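Local structure of acetylornithine aminotransferase (Aquifex aeolicus, 2EH6) at residues Lys81-Glu86 and Ala251-Glu256; Ile103-Lys108 and Gln260-Gly265. The protein catalyses the pyridoxal-phosphate-dependent transfer of an amino group from N(2)-acetyl-L-ornithine to 2-oxoglutarate, a step of arginine biosynthesis, and works as a homodimer. All blocks are in the same frame, centred on the assembly; numbering follows the deposited sequence.

Contacts 1 and 2 show how two elements of a class-III aminotransferase pack around strand 250-255, next to the edge strand 87-92 of the sheet that ends in strand 154-157. In contact 1 the loop 81-86 meets this strand; in contact 2 helix 95-112 meets the loop that follows helix 256-259. Their centres lie 15 Å apart, and Leu105 joins them: its CD2 reaches Ala254 CB at 3.7 Å, while Ile252 CD1 approaches Phe262 CE2 at 4.2 Å. Neither contact holds the cofactor. The side chain of Phe83 is about 8 Å from that of Glu213, which probably contributes to the pyridoxal phosphate site, and that of Lys104 about 10 Å from bound pyridoxal phosphate.

Contact 1 of 2, residues Lys81-Glu86 and Ala251-Glu256; sequences KHFWTE and AILARE
Phe83 lays one face of its ring against Leu253, whose methyl CD2 stands 3.5 Å from the ring centroid and 16° off the ring normal, a CH-pi contact. The methyl is displaced toward the rim, where Phe83 CD2 and Leu253 CD2 are 3.4 Å apart, and the second methyl, CD1, lies beside Phe83 CB and CG. With CG anti to the backbone N (chi1 -161°), the Phe83 ring is set beside the strand, and the two side chains run past one another head to tail. The other face of the ring takes Trp84 CD1, a carbon of the five-membered ring, over its centre. Replacing the ring by an alanine side chain would take away the surface between Leu253 and Trp84 and would probably leave a gap there, costing Leu253 CD2 its CH-pi partner.

Farther along, the aliphatic part of Arg255 is the meeting surface. Thr85 CG2, itself seated over a face of the indole, touches Arg255 CB at 3.7 Å, and Trp84 CZ2 meets Arg255 CD at 3.9 Å. The guanidinium is engaged elsewhere, in salt bridges to Asp235 and Glu257, while Trp84 NE1 bonds to Pro234 O.

Where the strand ends, Glu256 N donates to Glu86 O over 3.0 Å in a nearly straight bond (163° at the hydrogen). Glu86 CB touches Glu256 CG at 3.6 Å, although their carboxylates stay apart, OE1 of Glu86 lying 5.5 Å from OE2 of Glu256. Buried apolar packing and a backbone hydrogen bond nearer the surface thus share the contact.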
loop_
_atom_site.group_PDB
_atom_site.type_symbol
_atom_site.label_atom_id
_atom_site.label_comp_id
_atom_site.label_asym_id
_atom_site.label_seq_id
_atom_site.Cartn_x
_atom_site.Cartn_y
_atom_site.Cartn_z
ATOM N N LYS A 81 7.949 -6.461 -21.475
ATOM C CA LYS A 81 8.221 -7.444 -22.522
ATOM C C LYS A 81 6.984 -8.262 -22.888
ATOM O O LYS A 81 6.819 -8.670 -24.037
ATOM C CB LYS A 81 9.341 -8.390 -22.079
ATOM C CG LYS A 81 9.666 -9.472 -23.094
ATOM C CD LYS A 81 10.698 -10.462 -22.567
ATOM C CE LYS A 81 10.163 -11.267 -21.391
ATOM N NZ LYS A 81 11.146 -12.291 -20.939
ATOM N N HIS A 82 6.116 -8.507 -21.914
ATOM C CA HIS A 82 4.908 -9.285 -22.165
ATOM C C HIS A 82 3.701 -8.430 -22.522
ATOM O O HIS A 82 2.652 -8.963 -22.879
ATOM C CB HIS A 82 4.560 -10.149 -20.953
ATOM C CG HIS A 82 5.404 -11.378 -20.819
ATOM N ND1 HIS A 82 6.745 -11.333 -20.504
ATOM C CD2 HIS A 82 5.088 -12.689 -20.939
ATOM C CE1 HIS A 82 7.218 -12.564 -20.432
ATOM N NE2 HIS A 82 6.233 -13.406 -20.691
ATOM N N PHE A 83 3.839 -7.112 -22.420
ATOM C CA PHE A 83 2.737 -6.209 -22.740
ATOM C C PHE A 83 2.563 -6.163 -24.267
ATOM O O PHE A 83 3.512 -6.426 -25.009
ATOM C CB PHE A 83 3.027 -4.812 -22.180
ATOM C CG PHE A 83 1.804 -3.939 -22.047
ATOM C CD1 PHE A 83 0.688 -4.382 -21.340
ATOM C CD2 PHE A 83 1.779 -2.664 -22.603
ATOM C CE1 PHE A 83 -0.436 -3.574 -21.188
ATOM C CE2 PHE A 83 0.660 -1.842 -22.457
ATOM C CZ PHE A 83 -0.451 -2.296 -21.748
ATOM N N TRP A 84 1.360 -5.832 -24.731
ATOM C CA TRP A 84 1.091 -5.800 -26.167
ATOM C C TRP A 84 1.825 -4.707 -26.943
ATOM O O TRP A 84 1.979 -4.808 -28.158
ATOM C CB TRP A 84 -0.418 -5.689 -26.431
ATOM C CG TRP A 84 -1.038 -4.400 -25.987
ATOM C CD1 TRP A 84 -1.443 -4.076 -24.725
ATOM C CD2 TRP A 84 -1.306 -3.251 -26.803
ATOM N NE1 TRP A 84 -1.947 -2.797 -24.703
ATOM C CE2 TRP A 84 -1.874 -2.267 -25.965
ATOM C CE3 TRP A 84 -1.118 -2.958 -28.163
ATOM C CZ2 TRP A 84 -2.260 -1.004 -26.439
ATOM C CZ3 TRP A 84 -1.501 -1.701 -28.636
ATOM C CH2 TRP A 84 -2.066 -0.741 -27.774
ATOM N N THR A 85 2.271 -3.660 -26.257
ATOM C CA THR A 85 2.988 -2.584 -26.926
ATOM C C THR A 85 4.030 -1.989 -25.988
ATOM O O THR A 85 4.227 -2.491 -24.883
ATOM C CB THR A 85 2.020 -1.476 -27.403
ATOM O OG1 THR A 85 2.740 -0.528 -28.200
ATOM C CG2 THR A 85 1.386 -0.761 -26.213
ATOM N N GLU A 86 4.705 -0.934 -26.431
ATOM C CA GLU A 86 5.720 -0.291 -25.604
ATOM C C GLU A 86 5.032 0.436 -24.457
ATOM O O GLU A 86 4.004 1.087 -24.651
ATOM C CB GLU A 86 6.536 0.710 -26.426
ATOM C CG GLU A 86 7.196 0.127 -27.661
ATOM C CD GLU A 86 8.000 -1.121 -27.356
ATOM O OE1 GLU A 86 8.711 -1.143 -26.326
ATOM O OE2 GLU A 86 7.926 -2.081 -28.154
ATOM N N ALA A 251 1.601 -2.467 -9.105
ATOM C CA ALA A 251 2.109 -1.677 -10.213
ATOM C C ALA A 251 1.071 -1.439 -11.277
ATOM O O ALA A 251 0.072 -2.156 -11.377
ATOM C CB ALA A 251 3.317 -2.369 -10.842
ATOM N N ILE A 252 1.296 -0.390 -12.058
ATOM C CA ILE A 252 0.436 -0.134 -13.191
ATOM C C ILE A 252 1.412 -0.103 -14.352
ATOM O O ILE A 252 2.570 0.310 -14.197
ATOM C CB ILE A 252 -0.317 1.215 -13.121
ATOM C CG1 ILE A 252 0.665 2.377 -13.006
ATOM C CG2 ILE A 252 -1.317 1.190 -11.980
ATOM C CD1 ILE A 252 -0.002 3.738 -13.228
ATOM N N LEU A 253 0.957 -0.594 -15.494
ATOM C CA LEU A 253 1.759 -0.609 -16.702
ATOM C C LEU A 253 0.877 0.142 -17.682
ATOM O O LEU A 253 -0.302 -0.179 -17.829
ATOM C CB LEU A 253 1.994 -2.047 -17.180
ATOM C CG LEU A 253 3.089 -2.276 -18.231
ATOM C CD1 LEU A 253 3.274 -3.767 -18.454
ATOM C CD2 LEU A 253 2.729 -1.571 -19.532
ATOM N N ALA A 254 1.439 1.157 -18.328
ATOM C CA ALA A 254 0.681 1.967 -19.274
ATOM C C ALA A 254 1.467 2.156 -20.557
ATOM O O ALA A 254 2.683 2.336 -20.528
ATOM C CB ALA A 254 0.361 3.332 -18.657
ATOM N N ARG A 255 0.777 2.123 -21.689
ATOM C CA ARG A 255 1.480 2.308 -22.945
ATOM C C ARG A 255 2.144 3.685 -22.925
ATOM O O ARG A 255 1.672 4.610 -22.253
ATOM C CB ARG A 255 0.521 2.139 -24.134
ATOM C CG ARG A 255 -0.628 3.117 -24.214
ATOM C CD ARG A 255 -1.584 2.691 -25.336
ATOM N NE ARG A 255 -2.636 3.675 -25.564
ATOM C CZ ARG A 255 -2.437 4.873 -26.103
ATOM N NH1 ARG A 255 -1.218 5.244 -26.481
ATOM N NH2 ARG A 255 -3.455 5.710 -26.245
ATOM N N GLU A 256 3.265 3.787 -23.632
ATOM C CA GLU A 256 4.077 5.002 -23.729
ATOM C C GLU A 256 3.374 6.354 -23.715
ATOM O O GLU A 256 3.728 7.238 -22.933
ATOM C CB GLU A 256 4.935 4.943 -24.992
ATOM C CG GLU A 256 6.104 3.996 -24.940
ATOM C CD GLU A 256 7.180 4.449 -23.980
ATOM O OE1 GLU A 256 7.251 5.656 -23.665
ATOM O OE2 GLU A 256 7.971 3.591 -23.554
#

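Contact 2 of 2, residues Ile103-Lys108 and Gln260-Gly265; sequences IKLARK and QSFTPG
An inverse gamma turn centred on Phe262, in the loop between helices 256-259 and 275-308, packs against helix 95-112 of the aminotransferase fold. The turn brings the Phe262 side chain up to the helix. There Leu105 CD1 touches Phe262 CD1 at 3.6 Å, and Leu105 CB lies over one face of the ring, 3.9 Å from Phe262 CE1. The same CD1 methyl also meets Ser261 CB at 3.9 Å, so one methyl of Leu105 touches two consecutive loop residues.

Nearly one turn farther along the helix, Lys108 supplies the polar half. Its CG stands anti to the backbone N (chi1 -175°), and the chain runs outward nearly extended until it bends at chi4 (-59°), which turns NZ onto the loop. NZ donates to Ser261 O at 2.7 Å, in the carbonyl plane and on a lone pair, and makes a weak bond to Thr263 OG1 at 3.4 Å. Carbons CD and CE pass alongside that carbonyl as well, CD lying 3.3 Å from Ser261 O. Asp112 pairs with the ammonium and is also hydrogen-bonded to Ser261 OG. The buried charge therefore has a carboxylate close by, which would probably favour its protonated form.

On the sheet side of the helix, Leu105 rests on Ile252 and Ala254 of strand 250-255, while Ala106 faces strand 208-212. The second subunit lies alongside too: its Met4 packs on Phe262 and the backbone O of its Arg130 accepts a bond from Lys104 NZ, placing the helix-to-loop contact between the sheet and the dimer interface.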
loop_
_atom_site.group_PDB
_atom_site.type_symbol
_atom_site.label_atom_id
_atom_site.label_comp_id
_atom_site.label_asym_id
_atom_site.label_seq_id
_atom_site.Cartn_x
_atom_site.Cartn_y
_atom_site.Cartn_z
ATOM N N ILE A 103 -6.237 5.467 -12.073
ATOM C CA ILE A 103 -7.290 6.481 -12.121
ATOM C C ILE A 103 -6.674 7.870 -12.230
ATOM O O ILE A 103 -7.135 8.712 -13.006
ATOM C CB ILE A 103 -8.172 6.419 -10.852
ATOM C CG1 ILE A 103 -8.979 5.117 -10.857
ATOM C CG2 ILE A 103 -9.094 7.642 -10.777
ATOM C CD1 ILE A 103 -9.716 4.853 -9.561
ATOM N N LYS A 104 -5.625 8.109 -11.455
ATOM C CA LYS A 104 -4.946 9.395 -11.480
ATOM C C LYS A 104 -4.287 9.647 -12.832
ATOM O O LYS A 104 -4.417 10.737 -13.401
ATOM C CB LYS A 104 -3.895 9.468 -10.368
ATOM C CG LYS A 104 -4.489 9.430 -8.972
ATOM C CD LYS A 104 -3.431 9.597 -7.884
ATOM C CE LYS A 104 -2.803 10.980 -7.908
ATOM N NZ LYS A 104 -1.780 11.154 -6.834
ATOM N N LEU A 105 -3.591 8.639 -13.350
ATOM C CA LEU A 105 -2.907 8.764 -14.640
ATOM C C LEU A 105 -3.888 9.055 -15.776
ATOM O O LEU A 105 -3.608 9.871 -16.656
ATOM C CB LEU A 105 -2.128 7.481 -14.961
ATOM C CG LEU A 105 -1.389 7.442 -16.307
ATOM C CD1 LEU A 105 -0.304 8.501 -16.350
ATOM C CD2 LEU A 105 -0.775 6.066 -16.503
ATOM N N ALA A 106 -5.033 8.381 -15.754
ATOM C CA ALA A 106 -6.050 8.558 -16.779
ATOM C C ALA A 106 -6.615 9.976 -16.766
ATOM O O ALA A 106 -6.804 10.581 -17.822
ATOM C CB ALA A 106 -7.166 7.552 -16.578
ATOM N N ARG A 107 -6.897 10.500 -15.575
ATOM C CA ARG A 107 -7.426 11.855 -15.464
ATOM C C ARG A 107 -6.403 12.889 -15.908
ATOM O O ARG A 107 -6.727 13.789 -16.685
ATOM C CB ARG A 107 -7.879 12.159 -14.032
ATOM C CG ARG A 107 -9.270 11.639 -13.726
ATOM C CD ARG A 107 -9.802 12.136 -12.400
ATOM N NE ARG A 107 -11.200 11.735 -12.226
ATOM C CZ ARG A 107 -11.903 11.915 -11.113
ATOM N NH1 ARG A 107 -11.346 12.495 -10.055
ATOM N NH2 ARG A 107 -13.165 11.507 -11.055
ATOM N N LYS A 108 -5.168 12.763 -15.430
ATOM C CA LYS A 108 -4.140 13.721 -15.810
ATOM C C LYS A 108 -3.832 13.636 -17.303
ATOM O O LYS A 108 -3.534 14.649 -17.944
ATOM C CB LYS A 108 -2.860 13.507 -15.002
ATOM C CG LYS A 108 -1.819 14.568 -15.279
ATOM C CD LYS A 108 -0.745 14.618 -14.223
ATOM C CE LYS A 108 0.235 15.738 -14.517
ATOM N NZ LYS A 108 0.886 15.551 -15.852
ATOM N N GLN A 260 3.333 9.079 -20.305
ATOM C CA GLN A 260 3.966 10.390 -20.360
ATOM C C GLN A 260 3.412 11.354 -19.324
ATOM O O GLN A 260 4.150 12.168 -18.777
ATOM C CB GLN A 260 3.794 11.011 -21.757
ATOM C CG GLN A 260 4.421 10.218 -22.896
ATOM C CD GLN A 260 5.918 10.033 -22.732
ATOM O OE1 GLN A 260 6.671 11.006 -22.652
ATOM N NE2 GLN A 260 6.361 8.775 -22.681
ATOM N N SER A 261 2.114 11.258 -19.056
ATOM C CA SER A 261 1.451 12.147 -18.108
ATOM C C SER A 261 1.921 12.071 -16.662
ATOM O O SER A 261 1.660 12.982 -15.880
ATOM C CB SER A 261 -0.060 11.940 -18.163
ATOM O OG SER A 261 -0.581 12.422 -19.390
ATOM N N PHE A 262 2.587 10.989 -16.283
ATOM C CA PHE A 262 3.087 10.912 -14.920
ATOM C C PHE A 262 4.429 11.626 -14.934
ATOM O O PHE A 262 5.483 11.016 -15.090
ATOM C CB PHE A 262 3.228 9.458 -14.467
ATOM C CG PHE A 262 2.197 9.036 -13.446
ATOM C CD1 PHE A 262 1.041 9.786 -13.246
ATOM C CD2 PHE A 262 2.372 7.867 -12.705
ATOM C CE1 PHE A 262 0.071 9.382 -12.327
ATOM C CE2 PHE A 262 1.408 7.453 -11.783
ATOM C CZ PHE A 262 0.256 8.209 -11.592
ATOM N N THR A 263 4.358 12.945 -14.788
ATOM C CA THR A 263 5.524 13.811 -14.791
ATOM C C THR A 263 6.109 13.946 -13.388
ATOM O O THR A 263 5.470 13.578 -12.402
ATOM C CB THR A 263 5.150 15.207 -15.329
ATOM O OG1 THR A 263 4.048 15.732 -14.575
ATOM C CG2 THR A 263 4.757 15.121 -16.798
ATOM N N PRO A 264 7.336 14.480 -13.284
ATOM C CA PRO A 264 8.006 14.659 -11.993
ATOM C C PRO A 264 7.166 15.345 -10.922
ATOM O O PRO A 264 6.682 16.463 -11.116
ATOM C CB PRO A 264 9.249 15.461 -12.366
ATOM C CG PRO A 264 9.587 14.910 -13.717
ATOM C CD PRO A 264 8.228 14.869 -14.393
ATOM N N GLY A 265 6.992 14.658 -9.795
ATOM C CA GLY A 265 6.226 15.207 -8.691
ATOM C C GLY A 265 4.731 14.959 -8.741
ATOM O O GLY A 265 4.022 15.232 -7.771
#